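Local coordinates for pyoverdine biosynthesis protein PvcB (Pseudomonas aeruginosa, PDB 4YLM) that catalyses the iron- and 2-oxoglutarate-dependent oxidation of tyrosine isonitrile in the biosynthesis of paerucumarin, at residues Thr141-Thr146 and Ala240-Arg245; Pro25-Leu30 and His55-Leu60; Ile194-Glu199 and Thr258-Arg263; Phe124-Cys129 and Val277-Glu282. All coordinates share one frame; numbering follows the deposited sequence.

From the N terminus, interaction 2 comes first: it closes a short excursion through helix 45-55 and sets strand 29-33 beside strand 57-60. Interaction 4 opens next, at 124-129, and closes last, at 277-282; interactions 1 and 3 are both nested in its loop. These two cross, since 194-199 falls between the halves of interaction 1 and 258-263 follows its second half. They meet in the three-stranded sheet, where strand 141-145 lies between 241-244 and 259-263. Interactions 2 and 4 belong to the larger mixed sheet. Interaction 1 packs on interaction 2 through Tyr242 and Leu57, and His261 of interaction 3 touches Gln125 of interaction 4, which brings the two sheets together at the expected iron site.

Interaction 1: Thr141-Thr146 and Ala240-Arg245; sequences TTFSST and AHYAHR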
loop_
_atom_site.group_PDB
_atom_site.type_symbol
_atom_site.label_atom_id
_atom_site.label_comp_id
_atom_site.label_asym_id
_atom_site.label_seq_id
_atom_site.Cartn_x
_atom_site.Cartn_y
_atom_site.Cartn_z
ATOM N N THR A 141 23.574 17.689 4.412
ATOM C CA THR A 141 22.767 17.620 3.195
ATOM C C THR A 141 21.434 18.309 3.454
ATOM O O THR A 141 20.774 18.033 4.456
ATOM C CB THR A 141 22.485 16.147 2.794
ATOM O OG1 THR A 141 23.720 15.460 2.613
ATOM C CG2 THR A 141 21.697 16.077 1.509
ATOM N N THR A 142 21.013 19.193 2.558
ATOM C CA THR A 142 19.791 19.943 2.820
ATOM C C THR A 142 18.674 19.623 1.844
ATOM O O THR A 142 18.924 19.316 0.681
ATOM C CB THR A 142 20.029 21.453 2.772
ATOM O OG1 THR A 142 20.449 21.821 1.450
ATOM C CG2 THR A 142 21.088 21.856 3.795
ATOM N N PHE A 143 17.441 19.757 2.331
ATOM C CA PHE A 143 16.241 19.469 1.563
ATOM C C PHE A 143 15.199 20.544 1.839
ATOM O O PHE A 143 14.998 20.928 2.991
ATOM C CB PHE A 143 15.670 18.108 1.995
ATOM C CG PHE A 143 16.597 16.936 1.735
ATOM C CD1 PHE A 143 16.612 16.312 0.496
ATOM C CD2 PHE A 143 17.427 16.451 2.735
ATOM C CE1 PHE A 143 17.457 15.241 0.249
ATOM C CE2 PHE A 143 18.268 15.378 2.502
ATOM C CZ PHE A 143 18.276 14.765 1.258
ATOM N N SER A 144 14.523 21.011 0.792
ATOM C CA SER A 144 13.436 21.968 0.944
ATOM C C SER A 144 12.176 21.455 0.283
ATOM O O SER A 144 12.207 21.019 -0.868
ATOM C CB SER A 144 13.796 23.324 0.304
ATOM O OG SER A 144 14.713 24.025 1.117
ATOM N N SER A 145 11.063 21.535 1.002
ATOM C CA SER A 145 9.766 21.163 0.437
ATOM C C SER A 145 9.200 22.329 -0.356
ATOM O O SER A 145 8.938 23.392 0.206
ATOM C CB SER A 145 8.798 20.800 1.562
ATOM O OG SER A 145 7.460 20.914 1.113
ATOM N N THR A 146 9.028 22.166 -1.659
ATOM C CA THR A 146 8.579 23.301 -2.445
ATOM C C THR A 146 7.116 23.663 -2.172
ATOM O O THR A 146 6.754 24.833 -2.244
ATOM C CB THR A 146 8.900 23.179 -3.959
ATOM O OG1 THR A 146 8.199 22.074 -4.537
ATOM C CG2 THR A 146 10.413 22.991 -4.173
ATOM N N ALA A 240 10.005 24.979 5.785
ATOM C CA ALA A 240 10.175 24.398 4.460
ATOM C C ALA A 240 11.504 23.676 4.247
ATOM O O ALA A 240 11.689 23.013 3.230
ATOM C CB ALA A 240 9.989 25.467 3.382
ATOM N N HIS A 241 12.405 23.778 5.217
ATOM C CA HIS A 241 13.803 23.417 5.013
ATOM C C HIS A 241 14.274 22.478 6.110
ATOM O O HIS A 241 13.956 22.677 7.280
ATOM C CB HIS A 241 14.660 24.692 5.020
ATOM C CG HIS A 241 16.101 24.475 4.653
ATOM N ND1 HIS A 241 16.508 24.174 3.369
ATOM C CD2 HIS A 241 17.232 24.567 5.391
ATOM C CE1 HIS A 241 17.827 24.084 3.334
ATOM N NE2 HIS A 241 18.291 24.301 4.551
ATOM N N TYR A 242 15.035 21.456 5.726
ATOM C CA TYR A 242 15.603 20.502 6.673
ATOM C C TYR A 242 17.061 20.209 6.321
ATOM O O TYR A 242 17.387 19.907 5.170
ATOM C CB TYR A 242 14.784 19.195 6.662
ATOM C CG TYR A 242 15.436 18.050 7.406
ATOM C CD1 TYR A 242 15.374 17.976 8.789
ATOM C CD2 TYR A 242 16.104 17.035 6.724
ATOM C CE1 TYR A 242 15.972 16.933 9.482
ATOM C CE2 TYR A 242 16.705 15.975 7.412
ATOM C CZ TYR A 242 16.633 15.934 8.786
ATOM O OH TYR A 242 17.223 14.905 9.484
ATOM N N ALA A 243 17.938 20.284 7.316
ATOM C CA ALA A 243 19.346 19.973 7.112
ATOM C C ALA A 243 19.664 18.670 7.831
ATOM O O ALA A 243 19.471 18.560 9.045
ATOM C CB ALA A 243 20.231 21.127 7.628
ATOM N N HIS A 244 20.130 17.674 7.077
ATOM C CA HIS A 244 20.371 16.344 7.636
ATOM C C HIS A 244 21.799 16.089 8.094
ATOM O O HIS A 244 22.743 16.190 7.307
ATOM C CB HIS A 244 19.992 15.240 6.638
ATOM C CG HIS A 244 20.027 13.869 7.239
ATOM N ND1 HIS A 244 19.224 13.508 8.299
ATOM C CD2 HIS A 244 20.788 12.786 6.955
ATOM C CE1 HIS A 244 19.484 12.257 8.638
ATOM N NE2 HIS A 244 20.424 11.796 7.834
ATOM N N ARG A 245 21.934 15.705 9.359
ATOM C CA ARG A 245 23.201 15.254 9.920
ATOM C C ARG A 245 23.277 13.733 9.796
ATOM O O ARG A 245 22.574 13.017 10.503
ATOM C CB ARG A 245 23.263 15.659 11.398
ATOM C CG ARG A 245 24.503 15.196 12.156
ATOM C CD ARG A 245 25.673 16.147 11.943
ATOM N NE ARG A 245 25.355 17.508 12.374
ATOM C CZ ARG A 245 26.012 18.595 11.973
ATOM N NH1 ARG A 245 27.025 18.485 11.120
ATOM N NH2 ARG A 245 25.647 19.793 12.414
#
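His241 reaches over from strand 241-244 onto Ser144 and Thr142 of strand 141-145. With CG anti to the backbone N (chi1 -173°), the ring is carried across the neighbouring strand. Its CB lies 4.0 Å from Ser144 OG, CG comes a little closer, and ND1, bonded to CG, donates to that same OG at 2.9 Å. The bond is almost straight (173°), and OG sits in the ring plane. Further out, CE1 comes 3.5 Å from Thr142 CB, and NE2, on the far side of the ring, is 3.8 Å from Thr142 CG2. The backbone beneath is regular antiparallel sheet: Phe143 and Tyr242 form a hydrogen-bonded pair, with Phe143 N to Tyr242 O and Tyr242 N to Phe143 O both 2.8 Å. Their side chains project from the other sheet face, where CD2 of Phe143 and CD2 of Tyr242 stand 4.2 Å apart, and Phe143 also packs on His261, an expected iron ligand. Along that face, Tyr242 OH and His244 ND1 share a hydrogen bond of 2.7 Å, while His244 NE2 bonds to Asp250. Ser144 OG also bonds the carbonyl O of Leu235, which can only accept. The serine oxygen therefore accepts a hydrogen bond from ND1 and donates one to Leu235 O, a pairing that should fix the rotation of the hydroxyl and is consistent with the hydrogen of His241 lying on ND1.

Interaction 2: Pro25-Leu30 and His55-Leu60; sequences PRFGLL and HHLLLL
A beta-alpha-beta unit, made of strand 29-33, helix 45-55 and strand 57-60, pairs Leu29 with Leu58 and Leu30 with Leu59 across parallel strands. Two backbone bonds define the register: Leu29 N to Leu57 O and Leu59 N to Leu29 O, each 2.9 Å. Just before the first strand, Gly28 N donates to His55 O at 2.8 Å, so the end of the helix is tied to the approaching chain. The same carbonyl oxygen lies in the plane of the Phe27 ring, at its edge, and 3.6 Å from Phe27 CB. CG of Phe27 sits between its backbone N and carbonyl carbon (chi1 73°), which turns the ring edge toward Leu57; CE2 ends 3.8 Å from Leu57 CB. The connecting helix of the crossover packs on the face of Leu29 and Leu58: Leu58 touches Leu48, Leu51 and Ala52 of it, and its CD2 lies 4.1 Å from Leu29 CB. Leu29 also places CD2 over one face of the His55 ring, offset toward the rim, 4.0 Å from the centroid and 22° off the normal, a CH-pi contact. A water in the plane of that ring joins His55 ND1 to Gly28 O, while NE2 bonds the carbonyl O of Asp9 of the second subunit, so both ring nitrogens are engaged. On the other face, Leu30 and Leu59 run side by side in the same direction, with Leu30 CD1 3.7 Å from Leu59 CG.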
loop_
_atom_site.group_PDB
_atom_site.type_symbol
_atom_site.label_atom_id
_atom_site.label_comp_id
_atom_site.label_asym_id
_atom_site.label_seq_id
_atom_site.Cartn_x
_atom_site.Cartn_y
_atom_site.Cartn_z
ATOM N N PRO A 25 10.022 20.863 10.329
ATOM C CA PRO A 25 9.439 21.463 9.126
ATOM C C PRO A 25 8.140 20.774 8.740
ATOM O O PRO A 25 7.744 19.802 9.383
ATOM C CB PRO A 25 10.494 21.182 8.064
ATOM C CG PRO A 25 11.077 19.837 8.509
ATOM C CD PRO A 25 11.126 19.935 10.020
ATOM N N ARG A 26 7.514 21.260 7.673
ATOM C CA ARG A 26 6.211 20.764 7.238
ATOM C C ARG A 26 6.311 19.594 6.246
ATOM O O ARG A 26 5.603 19.560 5.231
ATOM C CB ARG A 26 5.416 21.916 6.629
ATOM C CG ARG A 26 4.845 22.851 7.683
ATOM C CD ARG A 26 4.332 24.118 7.048
ATOM N NE ARG A 26 3.248 24.752 7.801
ATOM C CZ ARG A 26 3.337 25.160 9.065
ATOM N NH1 ARG A 26 4.463 24.989 9.753
ATOM N NH2 ARG A 26 2.297 25.743 9.644
ATOM N N PHE A 27 7.202 18.656 6.547
ATOM C CA PHE A 27 7.374 17.451 5.738
ATOM C C PHE A 27 8.342 16.537 6.455
ATOM O O PHE A 27 8.885 16.898 7.505
ATOM C CB PHE A 27 7.881 17.779 4.318
ATOM C CG PHE A 27 9.345 18.204 4.247
ATOM C CD1 PHE A 27 9.733 19.483 4.618
ATOM C CD2 PHE A 27 10.314 17.334 3.761
ATOM C CE1 PHE A 27 11.074 19.878 4.535
ATOM C CE2 PHE A 27 11.651 17.720 3.665
ATOM C CZ PHE A 27 12.029 18.998 4.055
ATOM N N GLY A 28 8.562 15.349 5.899
ATOM C CA GLY A 28 9.569 14.463 6.449
ATOM C C GLY A 28 8.998 13.510 7.484
ATOM O O GLY A 28 8.071 13.851 8.206
ATOM N N LEU A 29 9.571 12.317 7.565
ATOM C CA LEU A 29 9.113 11.315 8.519
ATOM C C LEU A 29 10.304 10.509 9.004
ATOM O O LEU A 29 11.185 10.172 8.220
ATOM C CB LEU A 29 8.077 10.399 7.852
ATOM C CG LEU A 29 7.388 9.342 8.723
ATOM C CD1 LEU A 29 6.421 10.042 9.680
ATOM C CD2 LEU A 29 6.629 8.341 7.840
ATOM N N LEU A 30 10.361 10.241 10.306
ATOM C CA LEU A 30 11.408 9.413 10.873
ATOM C C LEU A 30 10.832 8.030 11.102
ATOM O O LEU A 30 9.766 7.897 11.705
ATOM C CB LEU A 30 11.906 9.980 12.213
ATOM C CG LEU A 30 12.857 9.107 13.048
ATOM C CD1 LEU A 30 14.193 8.836 12.316
ATOM C CD2 LEU A 30 13.131 9.702 14.446
ATOM N N HIS A 55 5.090 12.266 2.397
ATOM C CA HIS A 55 5.928 12.937 3.380
ATOM C C HIS A 55 7.181 13.544 2.728
ATOM O O HIS A 55 7.867 14.347 3.355
ATOM C CB HIS A 55 6.363 11.966 4.475
ATOM C CG HIS A 55 5.237 11.438 5.317
ATOM N ND1 HIS A 55 4.683 12.156 6.357
ATOM C CD2 HIS A 55 4.595 10.244 5.300
ATOM C CE1 HIS A 55 3.741 11.431 6.935
ATOM N NE2 HIS A 55 3.659 10.272 6.306
ATOM N N HIS A 56 7.489 13.113 1.501
ATOM C CA HIS A 56 8.587 13.662 0.671
ATOM C C HIS A 56 10.012 13.308 1.078
ATOM O O HIS A 56 10.908 13.261 0.233
ATOM C CB HIS A 56 8.434 15.186 0.471
ATOM C CG HIS A 56 7.065 15.582 0.018
ATOM N ND1 HIS A 56 6.469 15.034 -1.098
ATOM C CD2 HIS A 56 6.162 16.448 0.542
ATOM C CE1 HIS A 56 5.260 15.550 -1.249
ATOM N NE2 HIS A 56 5.048 16.409 -0.266
ATOM N N LEU A 57 10.238 13.068 2.361
ATOM C CA LEU A 57 11.570 12.717 2.838
ATOM C C LEU A 57 11.458 11.708 3.971
ATOM O O LEU A 57 10.879 12.004 5.015
ATOM C CB LEU A 57 12.322 13.976 3.333
ATOM C CG LEU A 57 13.793 13.784 3.731
ATOM C CD1 LEU A 57 14.625 13.261 2.556
ATOM C CD2 LEU A 57 14.417 15.085 4.278
ATOM N N LEU A 58 11.991 10.505 3.769
ATOM C CA LEU A 58 11.977 9.503 4.826
ATOM C C LEU A 58 13.382 9.316 5.382
ATOM O O LEU A 58 14.355 9.242 4.626
ATOM C CB LEU A 58 11.479 8.148 4.303
ATOM C CG LEU A 58 10.201 8.128 3.465
ATOM C CD1 LEU A 58 9.832 6.671 3.122
ATOM C CD2 LEU A 58 9.054 8.804 4.213
ATOM N N LEU A 59 13.481 9.226 6.703
ATOM C CA LEU A 59 14.739 8.899 7.348
ATOM C C LEU A 59 14.525 7.590 8.082
ATOM O O LEU A 59 13.754 7.539 9.028
ATOM C CB LEU A 59 15.149 10.008 8.329
ATOM C CG LEU A 59 16.261 9.671 9.333
ATOM C CD1 LEU A 59 17.524 9.209 8.603
ATOM C CD2 LEU A 59 16.563 10.873 10.275
ATOM N N LEU A 60 15.140 6.516 7.598
ATOM C CA LEU A 60 15.127 5.250 8.326
ATOM C C LEU A 60 16.417 5.184 9.128
ATOM O O LEU A 60 17.514 5.136 8.557
ATOM C CB LEU A 60 15.046 4.054 7.376
ATOM C CG LEU A 60 13.707 3.856 6.655
ATOM C CD1 LEU A 60 13.517 4.879 5.566
ATOM C CD2 LEU A 60 13.651 2.440 6.070
HETATM O O HOH W 1 5.520 14.678 7.146
#

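Interaction 3: Ile194-Glu199 and Thr258-Arg263; sequences ILRFCE and TLLHGR
Arg196 and Leu260 form the close part of this buried contact, their side chains running antiparallel to one another as they pass. Bends at chi2 and chi3 (-69° and 82°) fold the arginine back toward its own strand end, where NE donates to Leu195 O, 2.7 Å away and within 5° of the guanidinium plane. NH2 reaches across to Leu259 O at 2.8 Å; this donor stands above the carbonyl plane rather than on a lone pair. Leu260 CD2 covers one guanidinium face near its rim, 3.5 Å from Arg196 NH2, and CD1 of the same leucine lies 3.6 Å from Phe197 O. With NH1 bonded to Asn256 O, the buried guanidinium is held by three carbonyl oxygens, of Leu195, Leu259 and Asn256. Packing is slacker toward Ile194, whose CG2 comes no nearer to Thr258 than 4.3 Å at CA and 4.4 Å at CG2, and no hydrogen bond joins the two residues. Thr258 instead directs OG1 to Asp255. His261, next after Leu260, takes no part in the contact but bonds Asp114 through NE2. With His112 these two are the expected iron ligands, the two-histidine, one-carboxylate facial triad typical of the TauD/TfdA oxygenases and their cupin-type fold.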
loop_
_atom_site.group_PDB
_atom_site.type_symbol
_atom_site.label_atom_id
_atom_site.label_comp_id
_atom_site.label_asym_id
_atom_site.label_seq_id
_atom_site.Cartn_x
_atom_site.Cartn_y
_atom_site.Cartn_z
ATOM N N ILE A 194 4.202 22.735 -7.316
ATOM C CA ILE A 194 5.558 22.615 -6.799
ATOM C C ILE A 194 6.390 23.778 -7.346
ATOM O O ILE A 194 5.914 24.548 -8.177
ATOM C CB ILE A 194 6.224 21.308 -7.272
ATOM C CG1 ILE A 194 6.200 21.238 -8.807
ATOM C CG2 ILE A 194 5.543 20.054 -6.625
ATOM C CD1 ILE A 194 7.122 20.130 -9.398
ATOM N N LEU A 195 7.631 23.888 -6.885
ATOM C CA LEU A 195 8.589 24.798 -7.496
ATOM C C LEU A 195 9.682 23.985 -8.184
ATOM O O LEU A 195 10.097 22.931 -7.682
ATOM C CB LEU A 195 9.216 25.712 -6.443
ATOM C CG LEU A 195 8.282 26.577 -5.588
ATOM C CD1 LEU A 195 9.075 27.309 -4.525
ATOM C CD2 LEU A 195 7.512 27.574 -6.463
ATOM N N ARG A 196 10.135 24.466 -9.337
ATOM C CA ARG A 196 11.373 23.962 -9.941
ATOM C C ARG A 196 12.299 25.171 -10.069
ATOM O O ARG A 196 12.022 26.087 -10.827
ATOM C CB ARG A 196 11.113 23.334 -11.315
ATOM C CG ARG A 196 10.265 22.064 -11.284
ATOM C CD ARG A 196 10.994 20.873 -10.633
ATOM N NE ARG A 196 10.930 20.898 -9.169
ATOM C CZ ARG A 196 11.384 19.921 -8.380
ATOM N NH1 ARG A 196 11.944 18.837 -8.907
ATOM N NH2 ARG A 196 11.278 20.023 -7.061
ATOM N N PHE A 197 13.383 25.168 -9.305
ATOM C CA PHE A 197 14.269 26.310 -9.217
ATOM C C PHE A 197 15.672 25.771 -9.034
ATOM O O PHE A 197 15.892 24.907 -8.192
ATOM C CB PHE A 197 13.860 27.158 -8.010
ATOM C CG PHE A 197 14.795 28.311 -7.693
ATOM C CD1 PHE A 197 15.167 29.223 -8.669
ATOM C CD2 PHE A 197 15.237 28.514 -6.394
ATOM C CE1 PHE A 197 16.001 30.298 -8.363
ATOM C CE2 PHE A 197 16.058 29.589 -6.075
ATOM C CZ PHE A 197 16.442 30.480 -7.062
ATOM N N CYS A 198 16.610 26.243 -9.852
ATOM C CA CYS A 198 18.019 25.953 -9.621
ATOM C C CYS A 198 18.640 27.248 -9.119
ATOM O O CYS A 198 18.657 28.252 -9.828
ATOM C CB CYS A 198 18.709 25.460 -10.899
ATOM S SG CYS A 198 20.466 24.979 -10.657
ATOM N N GLU A 199 19.111 27.229 -7.877
ATOM C CA GLU A 199 19.549 28.439 -7.203
ATOM C C GLU A 199 20.975 28.812 -7.624
ATOM O O GLU A 199 21.822 27.937 -7.775
ATOM C CB GLU A 199 19.483 28.226 -5.687
ATOM C CG GLU A 199 19.891 29.431 -4.871
ATOM C CD GLU A 199 20.079 29.105 -3.405
ATOM O OE1 GLU A 199 20.062 27.900 -3.047
ATOM O OE2 GLU A 199 20.260 30.059 -2.610
ATOM N N THR A 258 9.389 16.705 -5.835
ATOM C CA THR A 258 8.741 17.686 -4.969
ATOM C C THR A 258 9.764 18.550 -4.223
ATOM O O THR A 258 9.562 19.750 -4.048
ATOM C CB THR A 258 7.852 16.983 -3.924
ATOM O OG1 THR A 258 6.856 16.208 -4.607
ATOM C CG2 THR A 258 7.148 18.009 -3.017
ATOM N N LEU A 259 10.846 17.930 -3.761
ATOM C CA LEU A 259 11.863 18.660 -3.016
ATOM C C LEU A 259 12.888 19.284 -3.949
ATOM O O LEU A 259 12.980 18.918 -5.123
ATOM C CB LEU A 259 12.630 17.725 -2.078
ATOM C CG LEU A 259 11.804 16.859 -1.128
ATOM C CD1 LEU A 259 12.754 15.944 -0.371
ATOM C CD2 LEU A 259 11.011 17.750 -0.171
ATOM N N LEU A 260 13.644 20.229 -3.403
ATOM C CA LEU A 260 14.930 20.634 -3.966
ATOM C C LEU A 260 15.930 20.265 -2.902
ATOM O O LEU A 260 15.576 20.140 -1.728
ATOM C CB LEU A 260 14.979 22.143 -4.225
ATOM C CG LEU A 260 13.929 22.663 -5.208
ATOM C CD1 LEU A 260 13.937 24.201 -5.296
ATOM C CD2 LEU A 260 14.126 22.029 -6.586
ATOM N N HIS A 261 17.187 20.084 -3.286
ATOM C CA HIS A 261 18.174 19.669 -2.315
ATOM C C HIS A 261 19.495 20.372 -2.579
ATOM O O HIS A 261 19.733 20.900 -3.664
ATOM C CB HIS A 261 18.365 18.152 -2.389
ATOM C CG HIS A 261 19.030 17.701 -3.647
ATOM N ND1 HIS A 261 20.379 17.422 -3.716
ATOM C CD2 HIS A 261 18.542 17.514 -4.897
ATOM C CE1 HIS A 261 20.691 17.067 -4.950
ATOM N NE2 HIS A 261 19.594 17.110 -5.687
ATOM N N GLY A 262 20.356 20.378 -1.580
ATOM C CA GLY A 262 21.645 21.012 -1.743
ATOM C C GLY A 262 22.526 20.621 -0.597
ATOM O O GLY A 262 22.393 19.520 -0.060
ATOM N N ARG A 263 23.411 21.533 -0.206
ATOM C CA ARG A 263 24.359 21.234 0.849
ATOM C C ARG A 263 24.878 22.474 1.571
ATOM O O ARG A 263 25.305 23.453 0.958
ATOM C CB ARG A 263 25.539 20.437 0.308
ATOM C CG ARG A 263 26.416 19.895 1.422
ATOM C CD ARG A 263 27.690 19.275 0.889
ATOM N NE ARG A 263 28.501 18.755 1.984
ATOM C CZ ARG A 263 29.554 17.963 1.819
ATOM N NH1 ARG A 263 29.918 17.602 0.594
ATOM N NH2 ARG A 263 30.237 17.530 2.874
#

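Interaction 4: Phe124-Cys129 and Val277-Glu282; sequences FQVFHC and VHIHAE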
loop_
_atom_site.group_PDB
_atom_site.type_symbol
_atom_site.label_atom_id
_atom_site.label_comp_id
_atom_site.label_asym_id
_atom_site.label_seq_id
_atom_site.Cartn_x
_atom_site.Cartn_y
_atom_site.Cartn_z
ATOM N N PHE A 124 12.925 9.295 -7.218
ATOM C CA PHE A 124 13.520 9.207 -5.889
ATOM C C PHE A 124 15.041 9.172 -5.916
ATOM O O PHE A 124 15.655 8.588 -6.831
ATOM C CB PHE A 124 13.071 7.926 -5.161
ATOM C CG PHE A 124 11.573 7.790 -4.999
ATOM C CD1 PHE A 124 10.859 8.661 -4.177
ATOM C CD2 PHE A 124 10.885 6.780 -5.662
ATOM C CE1 PHE A 124 9.459 8.522 -4.028
ATOM C CE2 PHE A 124 9.496 6.636 -5.519
ATOM C CZ PHE A 124 8.789 7.506 -4.704
ATOM N N GLN A 125 15.634 9.761 -4.876
ATOM C CA GLN A 125 17.013 9.482 -4.489
ATOM C C GLN A 125 16.956 8.543 -3.280
ATOM O O GLN A 125 16.200 8.782 -2.342
ATOM C CB GLN A 125 17.743 10.775 -4.080
ATOM C CG GLN A 125 17.751 11.895 -5.123
ATOM C CD GLN A 125 17.857 13.278 -4.480
ATOM O OE1 GLN A 125 17.162 13.574 -3.508
ATOM N NE2 GLN A 125 18.742 14.114 -5.001
ATOM N N VAL A 126 17.727 7.459 -3.316
ATOM C CA VAL A 126 17.898 6.598 -2.160
ATOM C C VAL A 126 19.355 6.743 -1.714
ATOM O O VAL A 126 20.274 6.452 -2.480
ATOM C CB VAL A 126 17.592 5.125 -2.491
ATOM C CG1 VAL A 126 17.894 4.227 -1.291
ATOM C CG2 VAL A 126 16.119 4.978 -2.912
ATOM N N PHE A 127 19.558 7.226 -0.492
ATOM C CA PHE A 127 20.906 7.411 0.052
ATOM C C PHE A 127 21.132 6.424 1.183
ATOM O O PHE A 127 20.351 6.375 2.123
ATOM C CB PHE A 127 21.077 8.805 0.665
ATOM C CG PHE A 127 21.018 9.942 -0.315
ATOM C CD1 PHE A 127 22.159 10.373 -0.976
ATOM C CD2 PHE A 127 19.835 10.633 -0.519
ATOM C CE1 PHE A 127 22.112 11.460 -1.861
ATOM C CE2 PHE A 127 19.776 11.708 -1.398
ATOM C CZ PHE A 127 20.922 12.130 -2.062
ATOM N N HIS A 128 22.209 5.653 1.112
ATOM C CA HIS A 128 22.624 4.841 2.239
ATOM C C HIS A 128 23.896 5.465 2.833
ATOM O O HIS A 128 24.872 5.672 2.115
ATOM C CB HIS A 128 22.922 3.425 1.774
ATOM C CG HIS A 128 23.507 2.546 2.838
ATOM N ND1 HIS A 128 24.430 1.556 2.562
ATOM C CD2 HIS A 128 23.296 2.499 4.175
ATOM C CE1 HIS A 128 24.764 0.943 3.684
ATOM N NE2 HIS A 128 24.090 1.495 4.678
ATOM N N CYS A 129 23.879 5.783 4.121
ATOM C CA CYS A 129 25.101 6.239 4.784
ATOM C C CYS A 129 25.920 5.030 5.210
ATOM O O CYS A 129 25.569 4.327 6.161
ATOM C CB CYS A 129 24.792 7.117 5.995
ATOM S SG CYS A 129 26.278 7.732 6.843
ATOM N N VAL A 277 21.451 5.983 -5.066
ATOM C CA VAL A 277 20.800 5.310 -6.186
ATOM C C VAL A 277 19.570 6.120 -6.600
ATOM O O VAL A 277 18.838 6.631 -5.743
ATOM C CB VAL A 277 20.365 3.883 -5.782
ATOM C CG1 VAL A 277 19.643 3.168 -6.947
ATOM C CG2 VAL A 277 21.579 3.074 -5.292
ATOM N N HIS A 278 19.360 6.261 -7.909
ATOM C CA HIS A 278 18.187 6.933 -8.445
ATOM C C HIS A 278 17.123 5.898 -8.814
ATOM O O HIS A 278 17.456 4.832 -9.326
ATOM C CB HIS A 278 18.562 7.720 -9.701
ATOM C CG HIS A 278 19.176 9.058 -9.426
ATOM N ND1 HIS A 278 20.222 9.558 -10.170
ATOM C CD2 HIS A 278 18.862 10.019 -8.524
ATOM C CE1 HIS A 278 20.536 10.766 -9.730
ATOM N NE2 HIS A 278 19.730 11.067 -8.728
ATOM N N ILE A 279 15.854 6.215 -8.564
ATOM C CA ILE A 279 14.747 5.331 -8.943
ATOM C C ILE A 279 13.862 6.082 -9.914
ATOM O O ILE A 279 13.456 7.207 -9.636
ATOM C CB ILE A 279 13.897 4.916 -7.727
ATOM C CG1 ILE A 279 14.792 4.397 -6.594
ATOM C CG2 ILE A 279 12.790 3.910 -8.139
ATOM C CD1 ILE A 279 15.505 3.106 -6.905
ATOM N N HIS A 280 13.559 5.462 -11.049
ATOM C CA HIS A 280 12.712 6.080 -12.058
ATOM C C HIS A 280 11.307 6.296 -11.513
ATOM O O HIS A 280 10.865 5.581 -10.615
ATOM C CB HIS A 280 12.604 5.170 -13.284
ATOM C CG HIS A 280 13.723 5.334 -14.266
ATOM N ND1 HIS A 280 13.959 6.517 -14.935
ATOM C CD2 HIS A 280 14.663 4.461 -14.702
ATOM C CE1 HIS A 280 14.994 6.364 -15.741
ATOM N NE2 HIS A 280 15.435 5.123 -15.624
ATOM N N ALA A 281 10.621 7.285 -12.065
ATOM C CA ALA A 281 9.176 7.416 -11.906
ATOM C C ALA A 281 8.471 6.232 -12.579
ATOM O O ALA A 281 9.105 5.443 -13.285
ATOM C CB ALA A 281 8.702 8.753 -12.512
ATOM N N GLU A 282 7.164 6.104 -12.353
ATOM C CA GLU A 282 6.392 4.964 -12.848
ATOM C C GLU A 282 5.275 5.456 -13.752
ATOM O O GLU A 282 4.229 5.874 -13.267
ATOM C CB GLU A 282 5.754 4.187 -11.694
ATOM C CG GLU A 282 6.710 3.472 -10.769
ATOM C CD GLU A 282 5.982 2.829 -9.602
ATOM O OE1 GLU A 282 5.836 1.591 -9.600
ATOM O OE2 GLU A 282 5.541 3.562 -8.692
#
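Gln125 and His278 run alongside each other in one direction, the amide and imidazole planes only 5° apart. Gln125 CG is 4.0 Å from His278 CD2, at the edge of the ring, and both NE2 atoms bond OD2 of Asp114. Since Asp114 is an expected iron ligand, the coplanar pair forms a second shell that grips one carboxylate oxygen twice and should restrain its rotation. His278 ND1 is engaged by Trp85 NE1. Phe124 O also lies at the ring edge, in its plane, 3.9 Å from His278 CD2. The strands carrying these groups, 120-131 and 272-286, are antiparallel neighbours in the large mixed sheet of the cupin-type fold, with 153° between the N-to-C directions of the two short segments. Phe124 with Ile279 and Val126 with Val277 are hydrogen-bonded pairs flanking Gln125 and His278; Val126 N meets Val277 O at 2.8 Å and Ile279 N meets Phe124 O at 2.9 Å. On the sheet face away from Asp114 the packing is apolar. Phe124 crosses Ile279 at a slant, CB to CB 4.0 Å, and presents its ring edge to Ile279 CB. Val126 CG2 also reaches Ile279 CG1, at 4.0 Å, while Phe79 of helix 69-79 covers Phe124 and Ile279.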